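Local atomic coordinates of ankyrin repeat-containing protein YAR1 (PDB entry 4BSZ), a protein that is an ankyrin-repeat protein required for a normal rate of cell proliferation and able to bind unfolded protein. Residues S51-H57 with F87-K93. Sequence-based numbering, arbitrary orientation.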
loop_
_atom_site.group_PDB
_atom_site.type_symbol
_atom_site.label_atom_id
_atom_site.label_comp_id
_atom_site.label_asym_id
_atom_site.label_seq_id
_atom_site.Cartn_x
_atom_site.Cartn_y
_atom_site.Cartn_z
ATOM N N SER B 51 19.775 -29.046 38.161
ATOM C CA SER B 51 18.672 -28.698 37.271
ATOM C C SER B 51 17.339 -29.394 37.548
ATOM O O SER B 51 16.286 -28.823 37.266
ATOM C CB SER B 51 19.086 -28.932 35.819
ATOM O OG SER B 51 19.550 -30.258 35.643
ATOM N N ASP B 52 17.402 -30.608 38.096
ATOM C CA ASP B 52 16.245 -31.502 38.297
ATOM C C ASP B 52 15.849 -32.216 36.995
ATOM O O ASP B 52 14.812 -32.886 36.925
ATOM C CB ASP B 52 15.043 -30.789 38.948
ATOM C CG ASP B 52 14.481 -31.551 40.135
ATOM O OD1 ASP B 52 15.273 -32.199 40.851
ATOM O OD2 ASP B 52 13.250 -31.500 40.353
ATOM N N SER B 53 16.704 -32.079 35.980
ATOM C CA SER B 53 16.501 -32.706 34.673
ATOM C C SER B 53 16.678 -34.212 34.731
ATOM O O SER B 53 17.605 -34.711 35.363
ATOM C CB SER B 53 17.488 -32.142 33.652
ATOM O OG SER B 53 17.435 -30.729 33.619
ATOM N N THR B 54 15.798 -34.937 34.048
ATOM C CA THR B 54 15.852 -36.397 34.030
ATOM C C THR B 54 16.810 -36.940 32.971
ATOM O O THR B 54 17.411 -36.179 32.209
ATOM C CB THR B 54 14.466 -37.001 33.780
ATOM O OG1 THR B 54 14.100 -36.815 32.403
ATOM C CG2 THR B 54 13.431 -36.339 34.691
ATOM N N ALA B 55 16.947 -38.264 32.932
ATOM C CA ALA B 55 17.793 -38.921 31.938
ATOM C C ALA B 55 17.174 -38.783 30.553
ATOM O O ALA B 55 17.879 -38.740 29.547
ATOM C CB ALA B 55 17.988 -40.387 32.290
ATOM N N LEU B 56 15.847 -38.734 30.512
ATOM C CA LEU B 56 15.141 -38.482 29.271
ATOM C C LEU B 56 15.605 -37.148 28.674
ATOM O O LEU B 56 15.882 -37.068 27.485
ATOM C CB LEU B 56 13.629 -38.469 29.508
ATOM C CG LEU B 56 12.758 -38.472 28.251
ATOM C CD1 LEU B 56 13.061 -39.701 27.389
ATOM C CD2 LEU B 56 11.289 -38.420 28.630
ATOM N N HIS B 57 15.699 -36.113 29.508
ATOM C CA HIS B 57 16.236 -34.824 29.086
ATOM C C HIS B 57 17.572 -34.966 28.362
ATOM O O HIS B 57 17.735 -34.509 27.234
ATOM C CB HIS B 57 16.434 -33.904 30.288
ATOM C CG HIS B 57 15.194 -33.190 30.725
ATOM N ND1 HIS B 57 14.377 -33.661 31.731
ATOM C CD2 HIS B 57 14.644 -32.023 30.309
ATOM C CE1 HIS B 57 13.375 -32.818 31.912
ATOM N NE2 HIS B 57 13.514 -31.817 31.059
ATOM N N PHE B 87 6.289 -38.755 33.824
ATOM C CA PHE B 87 7.719 -38.798 33.544
ATOM C C PHE B 87 8.089 -38.146 32.209
ATOM O O PHE B 87 9.031 -37.355 32.136
ATOM C CB PHE B 87 8.241 -40.231 33.577
ATOM C CG PHE B 87 9.700 -40.348 33.216
ATOM C CD1 PHE B 87 10.685 -39.909 34.095
ATOM C CD2 PHE B 87 10.094 -40.893 31.996
ATOM C CE1 PHE B 87 12.031 -40.013 33.766
ATOM C CE2 PHE B 87 11.442 -41.000 31.665
ATOM C CZ PHE B 87 12.404 -40.558 32.550
ATOM N N VAL B 88 7.358 -38.498 31.155
ATOM C CA VAL B 88 7.629 -37.957 29.834
ATOM C C VAL B 88 7.510 -36.434 29.852
ATOM O O VAL B 88 8.288 -35.721 29.210
ATOM C CB VAL B 88 6.689 -38.570 28.752
ATOM C CG1 VAL B 88 6.754 -40.092 28.792
ATOM C CG2 VAL B 88 5.253 -38.104 28.926
ATOM N N ASN B 89 6.551 -35.944 30.626
ATOM C CA ASN B 89 6.261 -34.527 30.675
ATOM C C ASN B 89 6.888 -33.879 31.896
ATOM O O ASN B 89 6.483 -32.792 32.289
ATOM C CB ASN B 89 4.747 -34.297 30.667
ATOM C CG ASN B 89 4.091 -34.776 29.382
ATOM O OD1 ASN B 89 4.531 -34.434 28.282
ATOM N ND2 ASN B 89 3.037 -35.577 29.518
ATOM N N GLU B 90 7.864 -34.551 32.502
ATOM C CA GLU B 90 8.530 -34.021 33.690
ATOM C C GLU B 90 9.349 -32.786 33.309
ATOM O O GLU B 90 10.002 -32.757 32.257
ATOM C CB GLU B 90 9.410 -35.090 34.347
ATOM C CG GLU B 90 9.585 -34.934 35.853
ATOM C CD GLU B 90 10.787 -34.080 36.235
ATOM O OE1 GLU B 90 11.576 -33.724 35.338
ATOM O OE2 GLU B 90 10.950 -33.766 37.435
ATOM N N VAL B 91 9.284 -31.764 34.160
ATOM C CA VAL B 91 9.962 -30.491 33.919
ATOM C C VAL B 91 11.077 -30.259 34.940
ATOM O O VAL B 91 10.962 -30.660 36.105
ATOM C CB VAL B 91 8.967 -29.291 33.966
ATOM C CG1 VAL B 91 7.877 -29.457 32.926
ATOM C CG2 VAL B 91 8.362 -29.127 35.350
ATOM N N ASN B 92 12.160 -29.620 34.510
ATOM C CA ASN B 92 13.246 -29.290 35.435
ATOM C C ASN B 92 12.961 -27.981 36.173
ATOM O O ASN B 92 11.861 -27.449 36.061
ATOM C CB ASN B 92 14.592 -29.249 34.707
ATOM C CG ASN B 92 14.591 -28.298 33.527
ATOM O OD1 ASN B 92 13.938 -27.256 33.547
ATOM N ND2 ASN B 92 15.329 -28.660 32.484
ATOM N N LYS B 93 13.934 -27.464 36.924
ATOM C CA LYS B 93 13.716 -26.246 37.713
ATOM C C LYS B 93 13.308 -25.060 36.834
ATOM O O LYS B 93 12.630 -24.132 37.289
ATOM C CB LYS B 93 14.954 -25.874 38.543
ATOM C CG LYS B 93 15.264 -26.809 39.711
ATOM C CD LYS B 93 15.958 -26.052 40.852
ATOM C CE LYS B 93 16.891 -26.946 41.686
ATOM N NZ LYS B 93 16.229 -28.137 42.291
#
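Asn92 carries CG between its backbone N and carbonyl carbon (chi1 55°), and Ser53 turns OG anti to its carbonyl carbon; together these rotations aim the amide of Asn92 at the Ser53 hydroxyl. Asn92 ND2 donates to Ser53 OG at 3.2 Å, with OG tilted from the amide plane. Ser53 OG in turn donates to Ser51 OG at 3.0 Å within its own segment, and Ser51 OG also bonds Glu48. Asn92 OD1 accepts from Thr94 N and Asn96 N, while ND2 also bonds an acidic side chain of another protein's chain. With an alanine at Ser53 the hydroxyl is gone, and Asn92 ND2 would probably lose its tie to 51-57, its amide less firmly fixed. The backbones are tied directly by Lys93 N to Ser51 O, a nearly straight bond of 2.7 Å (N-H...O 170°). Inside 51-57, His57 ND1 accepts from Thr54 N (3.0 Å) and shares a hydrogen bond with Thr54 OG1 (3.2 Å), as in the TPLH motif of ankyrin repeats, here Thr-Ala-Leu-His. His57 NE2 is bound to Asn96 O, and the ring stands at 89° to the Glu90 carboxylate, whose OE2 is salt-bridged to Lys47. On the apolar side, Phe87 CZ lies 3.9 Å from Leu56 CB. The contact thus joins the start of helix 55-61 to the end of helix 81-88 and its following loop, with helix 65-78 touching Leu56 and Phe87, and Trp101 of helix 98-104 against Ser53, His57 and Asn92.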